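PDB 6L77: MS5a from Brassica napus, which is of unknown biochemical function but is linked to meiosis and, through its cystatin-like folds, appears to enhance papain rather than inhibit it. Local coordinates for residues A[22-27]-A[216-221]; A[145-150]-A[202-207]; A[57-60]-A[65-68]; A[42-45]-A[50-53]; A[74-77]-A[83-86]. All blocks are in the same frame, centred on the assembly; numbering follows the deposited sequence.

Contact 1 (A[22-27]-A[216-221]); sequences LHRYNM and THCVCL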
# COMPACT_ATOMS: atom_id res chain seq x y z
N LEU A 22 -7.80 -6.02 2.61
CA LEU A 22 -7.38 -7.41 2.79
C LEU A 22 -5.94 -7.49 3.30
O LEU A 22 -5.62 -8.37 4.10
CB LEU A 22 -7.53 -8.17 1.48
CG LEU A 22 -8.98 -8.41 1.07
CD1 LEU A 22 -9.00 -9.04 -0.28
CD2 LEU A 22 -9.67 -9.32 2.07
N HIS A 23 -5.09 -6.56 2.84
CA HIS A 23 -3.71 -6.47 3.33
C HIS A 23 -3.67 -6.22 4.84
O HIS A 23 -2.92 -6.89 5.57
CB HIS A 23 -3.01 -5.34 2.54
CG HIS A 23 -1.78 -4.77 3.18
ND1 HIS A 23 -0.73 -5.55 3.64
CD2 HIS A 23 -1.40 -3.49 3.37
CE1 HIS A 23 0.22 -4.77 4.12
NE2 HIS A 23 -0.15 -3.51 3.96
N ARG A 24 -4.45 -5.27 5.32
CA ARG A 24 -4.47 -4.97 6.75
C ARG A 24 -4.93 -6.19 7.55
O ARG A 24 -4.27 -6.60 8.51
CB ARG A 24 -5.37 -3.76 7.02
CG ARG A 24 -5.62 -3.46 8.51
CD ARG A 24 -6.38 -2.16 8.70
NE ARG A 24 -6.58 -1.84 10.11
CZ ARG A 24 -7.65 -2.20 10.82
NH1 ARG A 24 -8.63 -2.88 10.25
NH2 ARG A 24 -7.75 -1.87 12.10
N TYR A 25 -6.04 -6.80 7.12
CA TYR A 25 -6.56 -7.99 7.81
C TYR A 25 -5.56 -9.14 7.77
O TYR A 25 -5.25 -9.75 8.80
CB TYR A 25 -7.88 -8.42 7.17
CG TYR A 25 -8.53 -9.57 7.87
CD1 TYR A 25 -9.33 -9.36 9.00
CD2 TYR A 25 -8.35 -10.88 7.43
CE1 TYR A 25 -9.94 -10.42 9.65
CE2 TYR A 25 -8.95 -11.94 8.08
CZ TYR A 25 -9.74 -11.71 9.19
OH TYR A 25 -10.35 -12.76 9.84
N ASN A 26 -5.06 -9.47 6.58
CA ASN A 26 -4.16 -10.61 6.45
C ASN A 26 -2.91 -10.45 7.30
O ASN A 26 -2.42 -11.42 7.89
CB ASN A 26 -3.74 -10.81 4.99
CG ASN A 26 -4.83 -11.44 4.16
OD1 ASN A 26 -5.66 -12.20 4.66
ND2 ASN A 26 -4.81 -11.15 2.86
N MSE A 27 -2.39 -9.23 7.39
CA MSE A 27 -1.17 -9.02 8.14
C MSE A 27 -1.42 -9.13 9.63
O MSE A 27 -0.61 -9.67 10.36
CB MSE A 27 -0.57 -7.66 7.80
CG MSE A 27 -0.14 -7.57 6.35
SE MSE A 27 1.76 -7.95 6.15
CE MSE A 27 2.33 -6.44 7.23
N THR A 216 -5.79 0.61 17.71
CA THR A 216 -6.76 0.26 16.69
C THR A 216 -6.14 -0.47 15.51
O THR A 216 -6.85 -1.17 14.78
CB THR A 216 -7.44 1.53 16.18
OG1 THR A 216 -6.44 2.36 15.58
CG2 THR A 216 -8.10 2.29 17.31
N HIS A 217 -4.83 -0.29 15.29
CA HIS A 217 -4.13 -0.80 14.12
C HIS A 217 -4.71 -0.24 12.83
O HIS A 217 -4.62 -0.88 11.78
CB HIS A 217 -4.14 -2.33 14.08
CG HIS A 217 -3.59 -2.98 15.32
ND1 HIS A 217 -2.36 -2.66 15.84
CD2 HIS A 217 -4.10 -3.94 16.12
CE1 HIS A 217 -2.14 -3.38 16.92
NE2 HIS A 217 -3.18 -4.17 17.11
N CYS A 218 -5.33 0.94 12.90
CA CYS A 218 -5.70 1.64 11.67
C CYS A 218 -4.43 1.98 10.90
O CYS A 218 -3.39 2.26 11.50
CB CYS A 218 -6.50 2.91 12.01
SG CYS A 218 -8.08 2.55 12.84
N VAL A 219 -4.51 1.92 9.58
CA VAL A 219 -3.33 2.02 8.72
C VAL A 219 -3.46 3.29 7.89
O VAL A 219 -4.44 3.45 7.15
CB VAL A 219 -3.18 0.80 7.81
CG1 VAL A 219 -2.06 1.02 6.81
CG2 VAL A 219 -2.91 -0.46 8.65
N CYS A 220 -2.49 4.19 8.03
CA CYS A 220 -2.41 5.40 7.22
C CYS A 220 -1.25 5.28 6.24
O CYS A 220 -0.14 4.89 6.63
CB CYS A 220 -2.24 6.63 8.11
SG CYS A 220 -1.93 8.12 7.17
N LEU A 221 -1.51 5.56 4.97
CA LEU A 221 -0.48 5.59 3.94
C LEU A 221 -0.34 7.01 3.42
O LEU A 221 -1.34 7.64 3.06
CB LEU A 221 -0.79 4.64 2.78
CG LEU A 221 -0.87 3.13 3.06
CD1 LEU A 221 -0.79 2.35 1.74
CD2 LEU A 221 0.24 2.68 3.99

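Contact 2 (A[145-150]-A[202-207]); sequences ISFFNR and CKHIAI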
# COMPACT_ATOMS: atom_id res chain seq x y z
N ILE A 145 -0.47 1.37 -6.15
CA ILE A 145 -1.26 2.53 -5.74
C ILE A 145 -0.52 3.82 -6.07
O ILE A 145 -1.13 4.81 -6.49
CB ILE A 145 -1.61 2.43 -4.24
CG1 ILE A 145 -2.45 1.18 -3.99
CG2 ILE A 145 -2.38 3.67 -3.80
CD1 ILE A 145 -2.68 0.87 -2.54
N SER A 146 0.81 3.83 -5.89
CA SER A 146 1.60 5.00 -6.24
C SER A 146 1.51 5.30 -7.73
O SER A 146 1.33 6.45 -8.14
CB SER A 146 3.06 4.79 -5.83
OG SER A 146 3.17 4.55 -4.44
N PHE A 147 1.66 4.27 -8.56
CA PHE A 147 1.59 4.46 -10.01
C PHE A 147 0.22 4.99 -10.42
O PHE A 147 0.11 5.89 -11.27
CB PHE A 147 1.91 3.14 -10.72
CG PHE A 147 1.90 3.25 -12.23
CD1 PHE A 147 2.87 4.00 -12.89
CD2 PHE A 147 0.92 2.62 -12.97
CE1 PHE A 147 2.85 4.11 -14.27
CE2 PHE A 147 0.90 2.73 -14.37
CZ PHE A 147 1.86 3.47 -15.00
N PHE A 148 -0.84 4.43 -9.83
CA PHE A 148 -2.21 4.84 -10.12
C PHE A 148 -2.42 6.32 -9.83
O PHE A 148 -3.03 7.05 -10.63
CB PHE A 148 -3.17 3.99 -9.29
CG PHE A 148 -4.59 4.48 -9.29
CD1 PHE A 148 -5.37 4.36 -10.43
CD2 PHE A 148 -5.14 5.03 -8.15
CE1 PHE A 148 -6.68 4.79 -10.44
CE2 PHE A 148 -6.46 5.48 -8.15
CZ PHE A 148 -7.23 5.36 -9.30
N ASN A 149 -1.91 6.80 -8.69
CA ASN A 149 -2.09 8.19 -8.31
C ASN A 149 -1.25 9.15 -9.15
O ASN A 149 -1.45 10.37 -9.02
CB ASN A 149 -1.78 8.40 -6.83
CG ASN A 149 -2.93 8.00 -5.93
OD1 ASN A 149 -3.91 8.74 -5.82
ND2 ASN A 149 -2.83 6.84 -5.30
N ARG A 150 -0.33 8.66 -9.98
CA ARG A 150 0.34 9.58 -10.90
C ARG A 150 -0.64 10.17 -11.91
O ARG A 150 -0.56 11.36 -12.24
CB ARG A 150 1.48 8.88 -11.63
CG ARG A 150 2.65 8.48 -10.74
CD ARG A 150 3.85 8.14 -11.61
NE ARG A 150 4.09 9.20 -12.57
CZ ARG A 150 4.91 10.22 -12.36
NH1 ARG A 150 5.59 10.30 -11.23
NH2 ARG A 150 5.05 11.16 -13.29
N CYS A 202 9.84 3.70 -18.64
CA CYS A 202 9.84 4.91 -17.82
C CYS A 202 10.31 4.53 -16.42
O CYS A 202 9.85 3.53 -15.87
CB CYS A 202 8.46 5.56 -17.78
SG CYS A 202 8.41 7.10 -16.81
N LYS A 203 11.21 5.33 -15.86
CA LYS A 203 11.88 5.00 -14.61
C LYS A 203 11.23 5.77 -13.47
O LYS A 203 11.19 7.00 -13.48
CB LYS A 203 13.38 5.32 -14.71
CG LYS A 203 14.10 4.61 -15.85
CD LYS A 203 15.62 4.77 -15.76
CE LYS A 203 16.05 6.23 -15.87
NZ LYS A 203 17.53 6.40 -15.95
N HIS A 204 10.70 5.03 -12.49
CA HIS A 204 9.93 5.59 -11.39
C HIS A 204 10.59 5.29 -10.05
O HIS A 204 11.23 4.24 -9.87
CB HIS A 204 8.50 5.01 -11.33
CG HIS A 204 7.67 5.29 -12.55
ND1 HIS A 204 6.96 6.46 -12.72
CD2 HIS A 204 7.40 4.52 -13.63
CE1 HIS A 204 6.30 6.41 -13.86
NE2 HIS A 204 6.55 5.24 -14.44
N ILE A 205 10.38 6.19 -9.10
CA ILE A 205 10.60 5.94 -7.68
C ILE A 205 9.34 6.34 -6.93
O ILE A 205 8.81 7.43 -7.15
CB ILE A 205 11.82 6.71 -7.13
CG1 ILE A 205 13.12 6.16 -7.73
CG2 ILE A 205 11.86 6.66 -5.60
CD1 ILE A 205 14.35 7.00 -7.41
N ALA A 206 8.86 5.46 -6.05
CA ALA A 206 7.77 5.77 -5.13
C ALA A 206 8.30 5.76 -3.71
O ALA A 206 9.15 4.94 -3.35
CB ALA A 206 6.61 4.77 -5.27
N ILE A 207 7.81 6.69 -2.89
CA ILE A 207 8.16 6.76 -1.48
C ILE A 207 6.86 6.75 -0.69
O ILE A 207 6.00 7.60 -0.92
CB ILE A 207 8.99 8.02 -1.15
CG1 ILE A 207 10.28 8.03 -1.97
CG2 ILE A 207 9.29 8.08 0.34
CD1 ILE A 207 11.12 9.29 -1.80
O HOH W 1 3.81 7.04 -3.35
O HOH W 2 6.99 7.79 -10.30

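Contact 3 (A[57-60]-A[65-68]); sequences IAED and SFVV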
# COMPACT_ATOMS: atom_id res chain seq x y z
N ILE A 57 -16.20 -9.64 -1.54
CA ILE A 57 -16.15 -11.07 -1.28
C ILE A 57 -14.68 -11.47 -1.36
O ILE A 57 -14.02 -11.18 -2.36
CB ILE A 57 -16.98 -11.87 -2.30
CG1 ILE A 57 -18.41 -11.31 -2.37
CG2 ILE A 57 -16.97 -13.34 -1.92
CD1 ILE A 57 -19.10 -11.24 -1.04
N ALA A 58 -14.18 -12.10 -0.30
CA ALA A 58 -12.84 -12.65 -0.29
C ALA A 58 -12.92 -14.17 -0.41
O ALA A 58 -13.83 -14.79 0.14
CB ALA A 58 -12.10 -12.28 1.00
N GLU A 59 -11.96 -14.75 -1.13
CA GLU A 59 -11.83 -16.20 -1.20
C GLU A 59 -10.81 -16.67 -0.17
O GLU A 59 -9.73 -16.07 -0.02
CB GLU A 59 -11.41 -16.66 -2.60
CG GLU A 59 -11.29 -18.19 -2.68
CD GLU A 59 -11.10 -18.75 -4.10
OE1 GLU A 59 -10.95 -17.97 -5.07
OE2 GLU A 59 -11.12 -19.99 -4.24
N ASP A 60 -11.15 -17.75 0.54
CA ASP A 60 -10.26 -18.39 1.51
C ASP A 60 -9.99 -19.81 1.03
O ASP A 60 -10.77 -20.73 1.31
CB ASP A 60 -10.89 -18.40 2.91
CG ASP A 60 -10.10 -19.25 3.91
OD1 ASP A 60 -8.92 -19.57 3.65
OD2 ASP A 60 -10.69 -19.62 4.95
N SER A 65 -14.01 -21.34 1.10
CA SER A 65 -15.17 -20.55 1.46
C SER A 65 -15.00 -19.14 0.93
O SER A 65 -13.88 -18.68 0.68
CB SER A 65 -15.41 -20.55 2.98
OG SER A 65 -14.23 -20.32 3.71
N PHE A 66 -16.12 -18.49 0.68
CA PHE A 66 -16.17 -17.11 0.22
C PHE A 66 -16.77 -16.29 1.35
O PHE A 66 -17.86 -16.61 1.83
CB PHE A 66 -16.96 -16.99 -1.08
CG PHE A 66 -16.24 -17.58 -2.24
CD1 PHE A 66 -16.25 -18.95 -2.45
CD2 PHE A 66 -15.46 -16.79 -3.06
CE1 PHE A 66 -15.54 -19.51 -3.50
CE2 PHE A 66 -14.75 -17.34 -4.11
CZ PHE A 66 -14.79 -18.70 -4.33
N VAL A 67 -16.04 -15.27 1.77
CA VAL A 67 -16.33 -14.52 2.99
C VAL A 67 -16.67 -13.08 2.60
O VAL A 67 -15.86 -12.40 1.96
CB VAL A 67 -15.13 -14.56 3.94
CG1 VAL A 67 -15.41 -13.77 5.23
CG2 VAL A 67 -14.74 -16.03 4.23
N VAL A 68 -17.86 -12.61 2.99
CA VAL A 68 -18.16 -11.21 2.73
C VAL A 68 -17.43 -10.36 3.76
O VAL A 68 -17.35 -10.68 4.96
CB VAL A 68 -19.69 -10.97 2.71
CG1 VAL A 68 -20.35 -11.46 3.99
CG2 VAL A 68 -19.99 -9.50 2.41

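Contact 4 (A[42-45]-A[50-53]); sequences VVVC and VSYN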
# COMPACT_ATOMS: atom_id res chain seq x y z
N VAL A 42 -20.09 2.39 -1.15
CA VAL A 42 -20.77 3.65 -0.88
C VAL A 42 -19.70 4.70 -0.75
O VAL A 42 -18.74 4.52 0.00
CB VAL A 42 -21.63 3.59 0.39
CG1 VAL A 42 -22.39 4.91 0.59
CG2 VAL A 42 -22.60 2.41 0.32
N VAL A 43 -19.84 5.81 -1.48
CA VAL A 43 -18.80 6.82 -1.43
C VAL A 43 -19.42 8.16 -1.07
O VAL A 43 -20.48 8.54 -1.60
CB VAL A 43 -17.97 6.87 -2.73
CG1 VAL A 43 -18.82 6.88 -3.93
CG2 VAL A 43 -16.99 8.04 -2.75
N VAL A 44 -18.78 8.85 -0.12
CA VAL A 44 -19.19 10.17 0.32
C VAL A 44 -18.27 11.17 -0.38
O VAL A 44 -17.05 11.02 -0.34
CB VAL A 44 -19.11 10.30 1.85
CG1 VAL A 44 -19.46 11.71 2.29
CG2 VAL A 44 -20.02 9.27 2.51
N CYS A 45 -18.86 12.15 -1.05
CA CYS A 45 -18.09 13.12 -1.81
C CYS A 45 -18.46 14.49 -1.26
O CYS A 45 -19.60 14.94 -1.39
CB CYS A 45 -18.38 13.01 -3.30
SG CYS A 45 -18.20 11.33 -3.93
N VAL A 50 -14.21 11.35 -0.26
CA VAL A 50 -13.44 11.34 0.99
C VAL A 50 -13.62 10.06 1.79
O VAL A 50 -12.79 9.78 2.67
CB VAL A 50 -13.78 12.56 1.86
CG1 VAL A 50 -13.28 13.83 1.22
CG2 VAL A 50 -15.30 12.65 2.09
N SER A 51 -14.65 9.26 1.51
CA SER A 51 -14.78 8.00 2.21
C SER A 51 -15.37 6.94 1.30
O SER A 51 -16.31 7.22 0.54
CB SER A 51 -15.63 8.14 3.47
OG SER A 51 -16.97 8.37 3.14
N TYR A 52 -14.84 5.73 1.41
CA TYR A 52 -15.32 4.56 0.70
C TYR A 52 -15.69 3.52 1.75
O TYR A 52 -14.89 3.23 2.64
CB TYR A 52 -14.26 3.97 -0.24
CG TYR A 52 -14.05 4.77 -1.50
CD1 TYR A 52 -13.17 5.84 -1.54
CD2 TYR A 52 -14.75 4.45 -2.67
CE1 TYR A 52 -12.98 6.57 -2.70
CE2 TYR A 52 -14.58 5.18 -3.83
CZ TYR A 52 -13.69 6.23 -3.84
OH TYR A 52 -13.53 6.95 -5.00
N ASN A 53 -16.90 3.00 1.66
CA ASN A 53 -17.34 1.86 2.46
C ASN A 53 -17.60 0.75 1.45
O ASN A 53 -18.58 0.82 0.71
CB ASN A 53 -18.58 2.20 3.29
CG ASN A 53 -19.21 0.98 3.97
OD1 ASN A 53 -18.60 -0.08 4.10
ND2 ASN A 53 -20.46 1.14 4.39
O HOH W 3 -18.71 5.86 2.54

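Contact 5 (A[74-77]-A[83-86]); sequences DQRS and FTCY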
# COMPACT_ATOMS: atom_id res chain seq x y z
N ASP A 74 -10.81 6.35 4.38
CA ASP A 74 -10.95 7.79 4.20
C ASP A 74 -9.81 8.28 3.33
O ASP A 74 -8.64 7.97 3.59
CB ASP A 74 -10.94 8.53 5.53
CG ASP A 74 -12.26 8.41 6.29
OD1 ASP A 74 -13.22 7.83 5.74
OD2 ASP A 74 -12.32 8.88 7.43
N GLN A 75 -10.14 9.05 2.29
CA GLN A 75 -9.18 9.46 1.27
C GLN A 75 -9.02 10.97 1.33
O GLN A 75 -10.02 11.70 1.39
CB GLN A 75 -9.66 9.02 -0.11
CG GLN A 75 -8.89 9.58 -1.30
CD GLN A 75 -9.40 9.01 -2.62
OE1 GLN A 75 -8.81 8.09 -3.19
NE2 GLN A 75 -10.51 9.55 -3.12
N ARG A 76 -7.77 11.44 1.31
CA ARG A 76 -7.51 12.87 1.46
C ARG A 76 -6.84 13.49 0.24
O ARG A 76 -6.63 14.70 0.24
CB ARG A 76 -6.64 13.13 2.70
CG ARG A 76 -7.34 12.82 4.01
CD ARG A 76 -6.36 12.89 5.19
NE ARG A 76 -5.39 11.80 5.18
CZ ARG A 76 -5.63 10.59 5.68
NH1 ARG A 76 -6.81 10.32 6.22
NH2 ARG A 76 -4.69 9.65 5.64
N SER A 77 -6.47 12.71 -0.77
CA SER A 77 -5.91 13.29 -1.98
C SER A 77 -6.27 12.42 -3.17
O SER A 77 -6.49 11.21 -3.03
CB SER A 77 -4.38 13.44 -1.89
OG SER A 77 -3.86 13.95 -3.11
N PHE A 83 -4.30 8.35 2.50
CA PHE A 83 -5.56 7.77 2.94
C PHE A 83 -5.35 6.92 4.19
O PHE A 83 -4.22 6.55 4.51
CB PHE A 83 -6.20 6.92 1.83
CG PHE A 83 -5.40 5.70 1.44
CD1 PHE A 83 -5.48 4.52 2.17
CD2 PHE A 83 -4.57 5.73 0.32
CE1 PHE A 83 -4.75 3.41 1.80
CE2 PHE A 83 -3.84 4.61 -0.05
CZ PHE A 83 -3.93 3.46 0.69
N THR A 84 -6.45 6.60 4.87
CA THR A 84 -6.43 5.77 6.06
C THR A 84 -7.45 4.65 5.93
O THR A 84 -8.62 4.92 5.61
CB THR A 84 -6.74 6.59 7.32
OG1 THR A 84 -5.77 7.64 7.47
CG2 THR A 84 -6.71 5.70 8.58
N CYS A 85 -7.02 3.41 6.18
CA CYS A 85 -7.93 2.26 6.25
C CYS A 85 -8.29 2.02 7.72
O CYS A 85 -7.42 1.67 8.53
CB CYS A 85 -7.30 1.02 5.63
SG CYS A 85 -8.34 -0.47 5.75
N TYR A 86 -9.57 2.19 8.05
CA TYR A 86 -10.05 2.13 9.43
C TYR A 86 -10.68 0.80 9.80
O TYR A 86 -10.62 0.39 10.96
CB TYR A 86 -11.10 3.23 9.68
CG TYR A 86 -10.54 4.62 9.71
CD1 TYR A 86 -9.94 5.12 10.86
CD2 TYR A 86 -10.62 5.44 8.59
CE1 TYR A 86 -9.43 6.41 10.90
CE2 TYR A 86 -10.11 6.73 8.62
CZ TYR A 86 -9.51 7.21 9.78
OH TYR A 86 -9.00 8.49 9.81
O HOH W 4 -10.21 10.29 8.21

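Contact 1 (A[22-27]-A[216-221])
R24 carries this contact almost alone, reaching from helix 22-27 to the bend of chain that leads into the strand beginning at V219. Its hydrogen bonds come first. NE donates to H217 O over 2.7 Å, with an N-H...O angle of 160°, and the carbonyl oxygen lies close to the guanidinium plane; seen from the carbonyl, however, the donor stands above the peptide plane rather than within it. NH2 adds a weak, bent bond to T216 O at 2.9 Å, also from the edge of the flat group. Two successive carbonyls are thus met by one guanidinium edge, while NH1 turns to S88 OG, so the cationic head has partners in two parts of the chain. The side chain attains this span because CG lies anti to the backbone N (chi1 173°) and the chain runs extended as far as NE.

Here, in the C-terminal part of the full protein, helix 12-29 rests against the sheet in the manner of a cystatin-like fold, and R24 illustrates how such a helix can also be anchored to a loop at a strand's start. The loop has its own bracing: C218 N donates to T216 OG1 at 3.2 Å, an ST turn that holds the residues around the H217 carbonyl.

Van der Waals packing is smaller in extent. V219 CG2 lies 3.9 Å from R24 CD, the two side chains sliding past each other in opposite directions, and CG of the arginine is nearly as near. H217 contributes little beyond CB, 4.1 Å from R24 NH2, since its imidazole leads away from the helix.

Contact 2 (A[145-150]-A[202-207])
S146 meets A206 where helix 145-150 comes nearest the strand, its OG 3.5 Å from A206 CB; the small residues let the two backbones approach. The same hydroxyl is hydrogen-bonded to Y142 O one turn back and accepts from a water that also gives a weak bond to I207 O. F147 follows, with CG anti to the backbone N (chi1 -178°), which brings its ring edge to the face of H204: an offset edge-to-face pair, centroids 5.6 Å apart and planes at 81°. CE1 lies 3.9 Å from H204 NE2. That nitrogen is hydrogen-bonded to Q194 OE1, and Y192 stacks with the imidazole, so the histidine is fixed by the neighbouring strand as well as by the helix. The arrangement exemplifies a cystatin-like fold, in which a helix lies across an antiparallel sheet; the two segment axes approach to 9.2 Å at closest. Further on, N149 turns back along its own helix, ND2 and backbone N reaching I145 O from opposite faces of the carbonyl plane. R150, solvent-exposed, bends at chi3 and sets CD 3.7 Å from H204 ND1. A water at the imidazole edge lies 2.8 Å from H204 ND1 and accepts a weak bond from R150 NH1.

Contact 3 (A[57-60]-A[65-68])
A58 and V67 form the firm centre of this antiparallel hairpin ladder. A58 N donates to V67 O and V67 N to A58 O, both over 2.8 Å and both almost straight, the first at 177°. The next hydrogen-bonded pair is less even: D60 N reaches S65 O at 2.9 Å, while the return bond from S65 N to D60 O stretches to 3.3 Å and is weak, so the ladder slackens toward the turn. CA-H...O contacts from I57 to V67 O and from F66 to A58 O add to the ladder on either side of the A58/V67 pair.

On the face bearing I57, E59, F66 and V68 the packing is made by side chains. I57 sends CG2 to F66 CB, 3.7 Å away and near the ring's plane, and its other branch puts CD1 against V68 CB at 3.8 Å. E59, extended with CG anti to the backbone N (chi1 -179°), lies alongside the F66 ring and points the same way, its CD 3.7 Å from F66 CZ and its carboxylate turned 30° from the ring. An alanine here keeps CB but is likely to bare the part of the F66 ring covered by CG and the carboxylate, leaving it freer to turn. This side is the more solvent-reached one. On the other face, D60 directs its carboxylate to T63 OG1 and A62 N, tying the turn rather than the opposite strand.

Strand 34-45 continues the sheet beyond I57 and E59, and its H36 meets the F66 ring edge-to-face; L33 covers A58 and D60, and P90 packs against V67.

Contact 4 (A[42-45]-A[50-53])
V44 faces two residues, V50 and S51, where a regular ladder would give it one: a classic beta bulge. Its backbone N donates to S51 O at 3.0 Å, while its own carbonyl accepts from V50 N at 2.9 Å, so both of its backbone polar groups are used although they pair with different residues. The extra residue is absorbed by the helix-like backbone of V50 (psi -17°), which turns its side chain out of the usual facing. S51 fits closely against V44: its OG sits between the amide N and the carbonyl carbon (chi1 70°) and comes within 3.2 Å of V44 CB. A water accounts for that hydroxyl's polar side, lying 3.1 Å from S51 OG and donating to V42 O.

Beyond the bulge regularity returns. V42 and N53 exchange two backbone bonds, and on the opposite face V43 lays CG2 over the Y52 ring, 4.0 Å from its centroid and 17° off the normal, a CH-pi contact. V13 and V14 of helix 12-29 also pack on this tyrosine. The whole is a two-stranded beta hairpin whose strand 34-45 is the outermost on this side of the cystatin-like sheet, with the bulge at the start of strand 49-60, just after the turn.

Contact 5 (A[74-77]-A[83-86])
Both terminal nitrogens of R76 converge on one hydroxyl, T84 OG1: NH2 donates at 2.9 Å and NH1 at 3.1 Å, the oxygen lying near the guanidinium plane. T84 OG1 is also hydrogen-bonded to F102 O, so a single hydroxyl serves three partners. The arginine's NE pairs with D82 in a salt bridge, and its chain, bent at chi3, folds the guanidinium back so that one face lies over F83 CA. A methionine in its place would probably leave D82 without its countercharge and T84 OG1 without the two N-H groups that point at it.

The backbones of D74 and T84 satisfy each other, N to O in both directions at 2.9 Å. D74 OD2 accepts from a water 2.7 Å away that is equally close to Y86 OH, and F102 N supplies that hydroxyl's other bond. The carboxylate crosses the ring steeply, OD2 3.3 Å from Y86 CE2. On the opposite face Q75 divides its amide: OE1 takes bonds from Y17 and R152, and NE2 goes to P49 O.

Strands 65-75 and 82-88 form this hairpin within the cystatin-like sheet; strand 219-227 pairs with F83 and C85 on the far edge, strand 49-60 with Q75, and helix 12-29 covers Q75, F83 and C85.

In the fold
From the N terminus, helix 12-29 supplies the first half of contact 1, whose partner arrives only at 216-221; every other contact closes within that long loop, and none crosses another. Contacts 4, 3 and 5 follow in series, each closing a hairpin and together zipping up strands 34-45, 49-60, 65-75 and 82-88. Contact 2 closes later, setting helix 138-150 on strand 201-212. Contact 1 then brings the chain back: V219 O lies 2.8 Å from C85 N, joining it to contact 5, while contact 5 meets contact 4 through Q75 N and V50 O. One continuous sheet thus carries helices 12-29 and 138-150, contacts 2 and 3 lying about 30 Å apart between centres.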